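Local atomic coordinates of nitrate regulatory protein (Klebsiella oxytoca, PDB entry 4AKK), a protein that regulates nasFEDCBA operon expression in response to nitrate and nitrite, binding the terminator site in the nasF leader RNA to bring about transcription antitermination. Residues 118-121 / 122-126; 131-134 / 135-139; 64-67 / 68-72; 167-170 / 171-175; 100-103 / 104-108. One frame throughout, in Å; residues are numbered along the deposited sequence.

Contact 1 of 5, residues 118-121 / 122-126; sequences DAAS and SALCW
With chi1 at 68°, the hydroxyl of Ser121 lodges between its own backbone N and carbonyl carbon, and OG is thereby folded toward the first turn of the helix that follows, where it meets the amide of Leu124. In Leu124, chi1 (-174°) places CG anti to the backbone N, and chi2 (63°) then turns CD2 back toward the preceding loop and onto the methyl of Ala120, 3.9 Å from Ala120 CB. The same methyl has a second neighbour in the sulfur of Cys125, with Ala120 CB and Cys125 SG 3.8 Å apart, so that one small side chain packs against both residues. The polar half of the contact is classical N-capping. Ser121 occupies the N-cap position before helix 122-134, and its OG accepts from Leu124 N at 3.2 Å. Its carbonyl opens the regular helical pattern: Ser121 O takes the amide of Cys125 (Cys125 N to Ser121 O 3.0 Å). One serine thus engages two amides of the first turn, through its side chain and its backbone. The cap is itself tied down, because Ser121 OG is also hydrogen-bonded to Asp175 OD2, just beyond helix 169-173. Leu124 leans on Ile169 and Leu173 of that short helix. On the dimer side, the carbonyl of Ala120 receives a hydrogen bond from Arg44 of the second subunit, while the ring of Trp126 meets Phe42 of the same subunit edge-to-face.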
# COMPACT_ATOMS: atom_id res chain seq x y z
N ASP A 118 -22.67 -10.82 -13.41
CA ASP A 118 -23.25 -9.68 -14.11
C ASP A 118 -22.58 -8.36 -13.74
O ASP A 118 -22.67 -7.39 -14.49
CB ASP A 118 -24.76 -9.59 -13.84
CG ASP A 118 -25.53 -10.77 -14.42
OD1 ASP A 118 -24.99 -11.48 -15.30
OD2 ASP A 118 -26.69 -10.97 -13.99
N ALA A 119 -21.92 -8.31 -12.59
CA ALA A 119 -21.36 -7.06 -12.10
C ALA A 119 -19.83 -7.09 -11.94
O ALA A 119 -19.24 -6.18 -11.38
CB ALA A 119 -22.01 -6.68 -10.78
N ALA A 120 -19.20 -8.15 -12.44
CA ALA A 120 -17.79 -8.38 -12.15
C ALA A 120 -16.83 -7.61 -13.07
O ALA A 120 -16.89 -7.73 -14.29
CB ALA A 120 -17.48 -9.86 -12.22
N SER A 121 -15.96 -6.81 -12.47
CA SER A 121 -14.88 -6.17 -13.20
C SER A 121 -13.94 -7.22 -13.76
O SER A 121 -13.95 -8.38 -13.33
CB SER A 121 -14.07 -5.26 -12.27
OG SER A 121 -13.36 -6.05 -11.33
N SER A 122 -13.11 -6.81 -14.72
CA SER A 122 -12.12 -7.69 -15.32
C SER A 122 -11.21 -8.31 -14.26
O SER A 122 -10.93 -9.50 -14.29
CB SER A 122 -11.30 -6.93 -16.36
OG SER A 122 -10.32 -7.78 -16.94
N ALA A 123 -10.74 -7.50 -13.32
CA ALA A 123 -9.86 -8.02 -12.28
C ALA A 123 -10.57 -9.05 -11.38
O ALA A 123 -9.98 -10.06 -11.00
CB ALA A 123 -9.27 -6.88 -11.46
N LEU A 124 -11.83 -8.81 -11.04
CA LEU A 124 -12.60 -9.77 -10.24
C LEU A 124 -12.77 -11.09 -10.98
O LEU A 124 -12.65 -12.17 -10.40
CB LEU A 124 -13.96 -9.20 -9.83
CG LEU A 124 -14.75 -10.09 -8.86
CD1 LEU A 124 -13.99 -10.26 -7.54
CD2 LEU A 124 -16.15 -9.52 -8.62
N CYS A 125 -13.06 -11.00 -12.27
CA CYS A 125 -13.11 -12.19 -13.11
C CYS A 125 -11.82 -13.00 -13.03
O CYS A 125 -11.87 -14.24 -12.93
CB CYS A 125 -13.38 -11.81 -14.56
SG CYS A 125 -15.02 -11.09 -14.83
N TRP A 126 -10.68 -12.32 -13.10
CA TRP A 126 -9.39 -13.02 -13.01
C TRP A 126 -9.21 -13.72 -11.66
O TRP A 126 -8.75 -14.86 -11.60
CB TRP A 126 -8.23 -12.06 -13.28
CG TRP A 126 -7.87 -11.93 -14.74
CD1 TRP A 126 -8.47 -11.12 -15.66
CD2 TRP A 126 -6.81 -12.60 -15.43
NE1 TRP A 126 -7.85 -11.25 -16.88
CE2 TRP A 126 -6.83 -12.16 -16.77
CE3 TRP A 126 -5.84 -13.54 -15.05
CZ2 TRP A 126 -5.92 -12.62 -17.73
CZ3 TRP A 126 -4.94 -14.00 -16.00
CH2 TRP A 126 -4.99 -13.53 -17.33

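Contact 2 of 5, residues 131-134 / 135-139; sequences AVWY and LPQLA. With EDO (1,2-ethanediol), chain E.
Gln137 folds back along Tyr134. Its CB lies 3.3 Å from Tyr134 O, and CG stays beside the same carbonyl, 3.4 Å from that oxygen. With CG anti to its own carbonyl carbon (chi1 -52°) and the chain extended beyond, the amide runs alongside the tyrosine, the two side chains keeping a common direction with ring and amide planes 72° apart. At the tip, Gln137 OE1 comes 3.9 Å from Tyr134 CD1, and NE2 lies obliquely near the Trp133 indole. The backbone repeats the pairing: Gln137 N donates to Tyr134 O at 3.0 Å, an i to i+3 bond, as in a tight turn. On the buried side Leu135 leans over the last turn, its CG 3.3 Å from Ala131 O, while its amide makes only a weak bond to that oxygen. Beyond the leucine stand Leu106, Phe109 and Tyr110 of helix 92-117. The Tyr134 ring meets that of His165 with planes nearly parallel. A molecule of 1,2-ethanediol, probably from the crystallisation liquor, lies nearby, and Ala139 N makes a weak bond to its O2. Pro136 lies where the regular bonding lapses, and its lack of an amide hydrogen to offer Val132 O probably contributes; Pro136 CD fills that place instead, 3.1 Å from Val132 O. The arrangement is characteristic of a helix-to-helix junction containing a proline, here the passage from helix 122-134 to helix 138-147 within the all-helical nitrate-sensing domain.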
# COMPACT_ATOMS: atom_id res chain seq x y z
N ALA A 131 -9.21 -18.87 -8.54
CA ALA A 131 -9.76 -19.68 -7.45
C ALA A 131 -10.52 -20.90 -7.96
O ALA A 131 -10.35 -22.01 -7.45
CB ALA A 131 -10.65 -18.81 -6.55
N VAL A 132 -11.35 -20.70 -8.97
CA VAL A 132 -12.12 -21.81 -9.56
C VAL A 132 -11.24 -22.80 -10.34
O VAL A 132 -11.63 -23.96 -10.53
CB VAL A 132 -13.25 -21.27 -10.45
CG1 VAL A 132 -13.82 -22.36 -11.33
CG2 VAL A 132 -14.35 -20.66 -9.58
N TRP A 133 -10.07 -22.36 -10.78
CA TRP A 133 -9.15 -23.22 -11.51
C TRP A 133 -8.60 -24.34 -10.63
O TRP A 133 -8.46 -25.48 -11.06
CB TRP A 133 -8.00 -22.40 -12.10
CG TRP A 133 -6.89 -23.21 -12.71
CD1 TRP A 133 -5.90 -23.88 -12.04
CD2 TRP A 133 -6.65 -23.43 -14.11
NE1 TRP A 133 -5.07 -24.50 -12.94
CE2 TRP A 133 -5.50 -24.24 -14.21
CE3 TRP A 133 -7.30 -23.02 -15.28
CZ2 TRP A 133 -4.99 -24.65 -15.44
CZ3 TRP A 133 -6.78 -23.43 -16.50
CH2 TRP A 133 -5.64 -24.24 -16.57
N TYR A 134 -8.29 -24.01 -9.38
CA TYR A 134 -7.73 -24.98 -8.44
C TYR A 134 -8.76 -25.88 -7.77
O TYR A 134 -8.42 -26.97 -7.32
CB TYR A 134 -6.93 -24.26 -7.35
CG TYR A 134 -5.62 -23.70 -7.84
CD1 TYR A 134 -4.49 -24.50 -7.92
CD2 TYR A 134 -5.52 -22.38 -8.24
CE1 TYR A 134 -3.29 -23.99 -8.39
CE2 TYR A 134 -4.34 -21.86 -8.70
CZ TYR A 134 -3.22 -22.66 -8.77
OH TYR A 134 -2.04 -22.14 -9.23
N LEU A 135 -10.00 -25.43 -7.67
CA LEU A 135 -11.01 -26.19 -6.94
C LEU A 135 -11.18 -27.65 -7.40
O LEU A 135 -11.28 -28.54 -6.56
CB LEU A 135 -12.35 -25.45 -6.92
CG LEU A 135 -12.35 -24.23 -5.99
CD1 LEU A 135 -13.67 -23.47 -6.05
CD2 LEU A 135 -12.02 -24.64 -4.56
N PRO A 136 -11.21 -27.89 -8.72
CA PRO A 136 -11.41 -29.27 -9.19
C PRO A 136 -10.24 -30.20 -8.86
O PRO A 136 -10.33 -31.40 -9.10
CB PRO A 136 -11.52 -29.12 -10.71
CG PRO A 136 -11.86 -27.69 -10.94
CD PRO A 136 -11.19 -26.94 -9.83
N GLN A 137 -9.16 -29.67 -8.32
CA GLN A 137 -8.00 -30.50 -8.00
C GLN A 137 -8.16 -31.16 -6.64
O GLN A 137 -7.36 -32.00 -6.25
CB GLN A 137 -6.72 -29.68 -8.05
CG GLN A 137 -6.55 -28.91 -9.34
CD GLN A 137 -5.12 -28.46 -9.57
OE1 GLN A 137 -4.32 -28.38 -8.64
NE2 GLN A 137 -4.79 -28.18 -10.83
N LEU A 138 -9.21 -30.78 -5.92
CA LEU A 138 -9.50 -31.39 -4.63
C LEU A 138 -9.66 -32.91 -4.69
O LEU A 138 -9.22 -33.61 -3.78
CB LEU A 138 -10.74 -30.77 -4.00
CG LEU A 138 -10.48 -29.44 -3.30
CD1 LEU A 138 -11.79 -28.81 -2.86
CD2 LEU A 138 -9.53 -29.65 -2.12
N ALA A 139 -10.29 -33.41 -5.74
CA ALA A 139 -10.48 -34.86 -5.87
C ALA A 139 -9.14 -35.61 -5.89
O ALA A 139 -8.95 -36.57 -5.15
CB ALA A 139 -11.31 -35.19 -7.10
C1 EDO E . -14.54 -31.92 -5.10
O1 EDO E . -15.77 -31.29 -4.71
C2 EDO E . -14.06 -31.38 -6.45
O2 EDO E . -13.11 -32.29 -7.02

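Contact 3 of 5, residues 64-67 / 68-72; sequences GQIS and ALVHM
Gly64 starts the series by accepting the amide of Ala68 (Ala68 N to Gly64 O 3.1 Å), and the methyl of Ala68 rests beside the same oxygen, Ala68 CB being 3.6 Å from Gly64 O. Gln65 follows with Leu69 N to Gln65 O 3.0 Å, while its side chain heads toward Gln105 and Arg108 of helix 92-117. Ile66 joins through both backbone and side chain. Its carbonyl oxygen, Ile66 O, takes Val70 N at 2.9 Å, and Val70 CG2, turned beside its own backbone N (CG1 anti to that N, chi1 160°), leans over Ile66 O at 3.3 Å. The branches meet as well, Ile66 CG2 to Val70 CG2 4.2 Å. These i to i+4 pairs belong to helix 56-85 of the NIT domain, an all-helical receptor module, in which Val70 packs on Ile163, Leu166 and Leu167 of helix 152-167 and Ile66 on Ile169 and Val170 of helix 169-173. Ser67 closes the segment with His71 N to Ser67 O 3.0 Å. The hydroxyl of Ser67 is hydrogen-bonded to Glu297 and Arg294 of helix 277-312, whereas the His71 ring is held by Lys196 at ND1 and weakly by Glu291 at NE2.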
# COMPACT_ATOMS: atom_id res chain seq x y z
N GLY A 64 -19.60 -14.11 2.31
CA GLY A 64 -19.98 -15.07 3.32
C GLY A 64 -19.75 -16.52 2.91
O GLY A 64 -19.30 -17.32 3.72
N GLN A 65 -20.08 -16.84 1.66
CA GLN A 65 -19.85 -18.18 1.13
C GLN A 65 -18.35 -18.49 0.97
O GLN A 65 -17.93 -19.63 1.14
CB GLN A 65 -20.58 -18.38 -0.20
CG GLN A 65 -22.10 -18.38 -0.05
CD GLN A 65 -22.59 -19.33 1.05
OE1 GLN A 65 -22.03 -20.53 1.08
NE2 GLN A 65 -23.45 -18.98 1.86
N ILE A 66 -17.56 -17.48 0.66
CA ILE A 66 -16.11 -17.67 0.56
C ILE A 66 -15.58 -18.01 1.94
O ILE A 66 -14.82 -18.96 2.12
CB ILE A 66 -15.40 -16.43 -0.01
CG1 ILE A 66 -15.62 -16.36 -1.53
CG2 ILE A 66 -13.91 -16.46 0.33
CD1 ILE A 66 -15.39 -15.00 -2.13
N SER A 67 -16.01 -17.22 2.93
CA SER A 67 -15.62 -17.45 4.31
C SER A 67 -15.93 -18.86 4.78
O SER A 67 -15.12 -19.50 5.45
CB SER A 67 -16.32 -16.45 5.22
OG SER A 67 -16.03 -16.74 6.58
N ALA A 68 -17.13 -19.34 4.45
CA ALA A 68 -17.57 -20.66 4.90
C ALA A 68 -16.78 -21.77 4.21
O ALA A 68 -16.39 -22.74 4.85
CB ALA A 68 -19.07 -20.84 4.65
N LEU A 69 -16.58 -21.62 2.91
CA LEU A 69 -15.80 -22.60 2.15
C LEU A 69 -14.37 -22.66 2.69
O LEU A 69 -13.81 -23.73 2.87
CB LEU A 69 -15.80 -22.24 0.67
CG LEU A 69 -14.97 -23.13 -0.26
CD1 LEU A 69 -15.42 -24.57 -0.18
CD2 LEU A 69 -15.05 -22.63 -1.70
N VAL A 70 -13.78 -21.50 2.94
CA VAL A 70 -12.42 -21.43 3.45
C VAL A 70 -12.36 -22.13 4.80
O VAL A 70 -11.41 -22.86 5.09
CB VAL A 70 -11.92 -19.96 3.56
CG1 VAL A 70 -10.73 -19.85 4.52
CG2 VAL A 70 -11.57 -19.42 2.18
N HIS A 71 -13.39 -21.94 5.62
CA HIS A 71 -13.40 -22.55 6.93
C HIS A 71 -13.43 -24.09 6.85
O HIS A 71 -12.66 -24.78 7.54
CB HIS A 71 -14.56 -22.03 7.79
CG HIS A 71 -14.60 -22.64 9.16
ND1 HIS A 71 -13.75 -22.27 10.17
CD2 HIS A 71 -15.37 -23.64 9.66
CE1 HIS A 71 -14.00 -22.99 11.25
NE2 HIS A 71 -14.98 -23.83 10.97
N MET A 72 -14.31 -24.62 6.01
CA MET A 72 -14.38 -26.06 5.81
C MET A 72 -13.06 -26.61 5.25
O MET A 72 -12.60 -27.68 5.66
CB MET A 72 -15.54 -26.44 4.89
CG MET A 72 -16.96 -26.14 5.44
SD MET A 72 -17.33 -26.29 7.22
CE MET A 72 -16.32 -27.64 7.81

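Contact 4 of 5, residues 167-170 / 171-175; sequences LNIV and PQLND
The branch of Val170 stands roughly perpendicular to the ring of Pro171, beside the start of that ring; the 3.3 Å between Val170 CB and Pro171 CD follows largely from the peptide link that joins the two residues. On another side the ring meets the preceding turn, where Pro171 CD comes 3.2 Å from Leu167 O, in the place an amide hydrogen would occupy in a regular helix. Leu173, by contrast, turns back toward Ile169 and Val170. Leu173 CG approaches Ile169 CG2 at 4.3 Å, while the leucine amide reaches two carbonyls at once: Leu173 N to Ile169 O is 3.1 Å, and the second bond, to Val170 O, is weak. This is the irregular bonding of a short helix, 169-173, set directly after helix 152-167, in which the turns tighten toward three-residue spacing (Asn174 N to Pro171 O, Asp175 N to Gln172 O). The end of Gln172 leads away from 167-170. With CG anti to the backbone N (chi1 -160°) and the chain bent at chi2, it brings the carboxylate oxygen Asp175 OD2 into the plane of its amide, and Gln172 NE2 donates to Asp175 OD2 at 2.8 Å, almost straight, on the anti side and 26° out of the carboxylate plane. The other amide atom, OE1, has a weak bond from Arg127 of helix 122-134. Ile66 of helix 56-85 packs on Ile169 and Val170, while Met186 and Tyr190 of helix 180-212 meet Val170 and Pro171.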
# COMPACT_ATOMS: atom_id res chain seq x y z
N LEU A 167 -9.49 -16.49 -0.79
CA LEU A 167 -9.37 -15.28 0.02
C LEU A 167 -9.04 -14.04 -0.81
O LEU A 167 -9.52 -12.96 -0.49
CB LEU A 167 -8.29 -15.46 1.10
CG LEU A 167 -8.65 -16.39 2.25
CD1 LEU A 167 -7.53 -16.41 3.28
CD2 LEU A 167 -9.96 -15.97 2.90
N ASN A 168 -8.24 -14.20 -1.86
CA ASN A 168 -7.86 -13.10 -2.73
C ASN A 168 -9.05 -12.54 -3.50
O ASN A 168 -8.98 -11.45 -4.06
CB ASN A 168 -6.76 -13.50 -3.73
CG ASN A 168 -5.41 -13.75 -3.07
OD1 ASN A 168 -5.19 -13.38 -1.92
ND2 ASN A 168 -4.50 -14.40 -3.80
N ILE A 169 -10.16 -13.27 -3.54
CA ILE A 169 -11.34 -12.72 -4.17
C ILE A 169 -11.89 -11.55 -3.36
O ILE A 169 -12.36 -10.57 -3.91
CB ILE A 169 -12.46 -13.75 -4.35
CG1 ILE A 169 -12.01 -14.87 -5.30
CG2 ILE A 169 -13.73 -13.06 -4.84
CD1 ILE A 169 -12.98 -16.04 -5.36
N VAL A 170 -11.79 -11.65 -2.03
CA VAL A 170 -12.48 -10.71 -1.13
C VAL A 170 -12.10 -9.23 -1.27
O VAL A 170 -12.98 -8.39 -1.44
CB VAL A 170 -12.35 -11.15 0.34
CG1 VAL A 170 -13.04 -10.13 1.25
CG2 VAL A 170 -12.96 -12.53 0.54
N PRO A 171 -10.80 -8.91 -1.20
CA PRO A 171 -10.38 -7.51 -1.37
C PRO A 171 -10.76 -6.98 -2.74
O PRO A 171 -11.04 -5.79 -2.91
CB PRO A 171 -8.85 -7.58 -1.25
CG PRO A 171 -8.56 -8.91 -0.59
CD PRO A 171 -9.65 -9.82 -1.04
N GLN A 172 -10.76 -7.85 -3.74
CA GLN A 172 -11.13 -7.45 -5.08
C GLN A 172 -12.60 -7.06 -5.12
O GLN A 172 -13.01 -6.23 -5.92
CB GLN A 172 -10.87 -8.58 -6.07
CG GLN A 172 -10.77 -8.09 -7.49
CD GLN A 172 -9.52 -7.29 -7.69
OE1 GLN A 172 -8.43 -7.74 -7.33
NE2 GLN A 172 -9.66 -6.10 -8.26
N LEU A 173 -13.38 -7.69 -4.25
CA LEU A 173 -14.80 -7.35 -4.12
C LEU A 173 -15.03 -5.87 -3.87
O LEU A 173 -16.04 -5.32 -4.30
CB LEU A 173 -15.45 -8.18 -3.00
CG LEU A 173 -15.89 -9.59 -3.38
CD1 LEU A 173 -16.73 -10.19 -2.27
CD2 LEU A 173 -16.66 -9.55 -4.68
N ASN A 174 -14.09 -5.21 -3.18
CA ASN A 174 -14.18 -3.77 -2.93
C ASN A 174 -14.05 -2.85 -4.15
O ASN A 174 -14.49 -1.70 -4.11
CB ASN A 174 -13.17 -3.34 -1.86
CG ASN A 174 -13.76 -3.34 -0.47
OD1 ASN A 174 -14.98 -3.47 -0.30
ND2 ASN A 174 -12.92 -3.16 0.54
N ASP A 175 -13.45 -3.34 -5.23
CA ASP A 175 -13.27 -2.52 -6.43
C ASP A 175 -14.61 -2.17 -7.09
O ASP A 175 -14.66 -1.41 -8.06
CB ASP A 175 -12.30 -3.17 -7.43
CG ASP A 175 -12.94 -4.30 -8.26
OD1 ASP A 175 -14.19 -4.41 -8.28
OD2 ASP A 175 -12.19 -5.09 -8.90

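Contact 5 of 5, residues 100-103 / 104-108; sequences ALVD and EQLTR. With EDO (1,2-ethanediol), chain E.
The carbonyl plane of Asp103 is approached by Thr107 on both faces: Thr107 N comes from one side, 3.3 Å from Asp103 O, and Thr107 OG1 from the opposite side, 3.2 Å from the same oxygen and tilted 19° from the plane. The hydroxyl gets there because OG1 is anti to its own carbonyl carbon (chi1 -58°), beside the backbone N. Together with the amide bond, this lets one residue grip Asp103 O twice. The second flat group, the Asp103 carboxylate, meets a 1,2-ethanediol, probably from the crystallisation liquor, whose O1 donates to Asp103 OD1 at 2.7 Å, and OD1 also makes a salt bridge to Arg142 of helix 138-147. The amide of Gln105 is bridged by a water, which accepts from Gln105 NE2 at 2.8 Å and donates to Leu101 O at 2.7 Å. Such a threonine hydroxyl returned to the carbonyl one turn earlier is a familiar feature of helices, and here it lies on the surface side of helix 92-117 in the nitrate-sensing domain. Away from it, Val102 and Leu106 run in company, with Val102 CG1 and Leu106 CD1 4.2 Å apart; both pack on Leu138. Leu101 extends alongside Glu104 in like fashion, Leu101 CD2 being 4.1 Å from Glu104 OE1, and touches Met72 of helix 56-85.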
# COMPACT_ATOMS: atom_id res chain seq x y z
N ALA A 100 -16.96 -33.83 2.97
CA ALA A 100 -18.39 -33.73 2.68
C ALA A 100 -18.89 -32.30 2.88
O ALA A 100 -19.67 -31.78 2.08
CB ALA A 100 -19.19 -34.71 3.55
N LEU A 101 -18.44 -31.69 3.97
CA LEU A 101 -18.79 -30.31 4.28
C LEU A 101 -18.27 -29.32 3.25
O LEU A 101 -18.95 -28.36 2.87
CB LEU A 101 -18.27 -29.93 5.66
CG LEU A 101 -18.94 -30.70 6.80
CD1 LEU A 101 -18.44 -30.18 8.13
CD2 LEU A 101 -20.45 -30.57 6.70
N VAL A 102 -17.04 -29.56 2.79
CA VAL A 102 -16.44 -28.74 1.75
C VAL A 102 -17.28 -28.82 0.47
O VAL A 102 -17.59 -27.81 -0.16
CB VAL A 102 -15.01 -29.21 1.43
CG1 VAL A 102 -14.57 -28.68 0.09
CG2 VAL A 102 -14.03 -28.81 2.55
N ASP A 103 -17.64 -30.04 0.09
CA ASP A 103 -18.40 -30.25 -1.14
C ASP A 103 -19.75 -29.54 -1.06
O ASP A 103 -20.23 -28.97 -2.04
CB ASP A 103 -18.61 -31.75 -1.37
CG ASP A 103 -17.32 -32.45 -1.75
OD1 ASP A 103 -16.34 -31.75 -2.08
OD2 ASP A 103 -17.30 -33.70 -1.74
N GLU A 104 -20.35 -29.58 0.13
CA GLU A 104 -21.59 -28.86 0.41
C GLU A 104 -21.41 -27.35 0.26
O GLU A 104 -22.27 -26.68 -0.33
CB GLU A 104 -22.07 -29.21 1.82
CG GLU A 104 -23.05 -28.22 2.44
CD GLU A 104 -23.50 -28.67 3.82
OE1 GLU A 104 -23.56 -29.90 4.04
OE2 GLU A 104 -23.80 -27.80 4.67
N GLN A 105 -20.31 -26.82 0.77
CA GLN A 105 -20.06 -25.38 0.63
C GLN A 105 -19.66 -24.98 -0.80
O GLN A 105 -19.96 -23.88 -1.25
CB GLN A 105 -19.00 -24.90 1.63
CG GLN A 105 -19.41 -25.05 3.08
CD GLN A 105 -20.73 -24.36 3.40
OE1 GLN A 105 -21.14 -23.42 2.70
NE2 GLN A 105 -21.40 -24.82 4.45
N LEU A 106 -18.99 -25.88 -1.52
CA LEU A 106 -18.60 -25.60 -2.90
C LEU A 106 -19.83 -25.30 -3.75
O LEU A 106 -19.84 -24.37 -4.56
CB LEU A 106 -17.86 -26.80 -3.50
CG LEU A 106 -16.33 -26.79 -3.37
CD1 LEU A 106 -15.74 -28.11 -3.90
CD2 LEU A 106 -15.74 -25.58 -4.08
N THR A 107 -20.86 -26.11 -3.56
CA THR A 107 -22.14 -25.91 -4.21
C THR A 107 -22.70 -24.52 -3.93
O THR A 107 -23.10 -23.82 -4.84
CB THR A 107 -23.16 -26.95 -3.71
OG1 THR A 107 -22.65 -28.26 -3.97
CG2 THR A 107 -24.51 -26.77 -4.39
N ARG A 108 -22.72 -24.14 -2.65
CA ARG A 108 -23.20 -22.83 -2.27
C ARG A 108 -22.31 -21.72 -2.84
O ARG A 108 -22.81 -20.67 -3.24
CB ARG A 108 -23.26 -22.70 -0.75
CG ARG A 108 -24.32 -23.58 -0.07
CD ARG A 108 -24.07 -23.63 1.44
NE ARG A 108 -25.24 -24.07 2.20
CZ ARG A 108 -26.10 -23.23 2.79
NH1 ARG A 108 -25.93 -21.92 2.69
NH2 ARG A 108 -27.14 -23.71 3.46
C1 EDO E . -14.54 -31.92 -5.10
O1 EDO E . -15.77 -31.29 -4.71
C2 EDO E . -14.06 -31.38 -6.45
O2 EDO E . -13.11 -32.29 -7.02
O HOH W 1 -20.80 -27.50 4.62

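Along the chain the five contacts come in the order 3, 5, 1, 2, 4, all within the NIT region, and they lie on several helices of one helical domain. Contact 3, on helix 56-85, touches both contact 5, on helix 92-117, and contact 4, on the short helix 169-173. The centres of contacts 3 and 5 are 9 Å apart, those of contacts 3 and 4 14 Å. Contacts 1 and 2 sit at opposite ends of helix 122-134, about 19 Å apart between centres. Contacts 1 and 4 touch, with centres 10 Å apart, as do contacts 2 and 5, with centres 13 Å apart. Contacts 1 and 2 both reach the second subunit, so both ends of helix 122-134 lie at the subunit interface as well as within the domain.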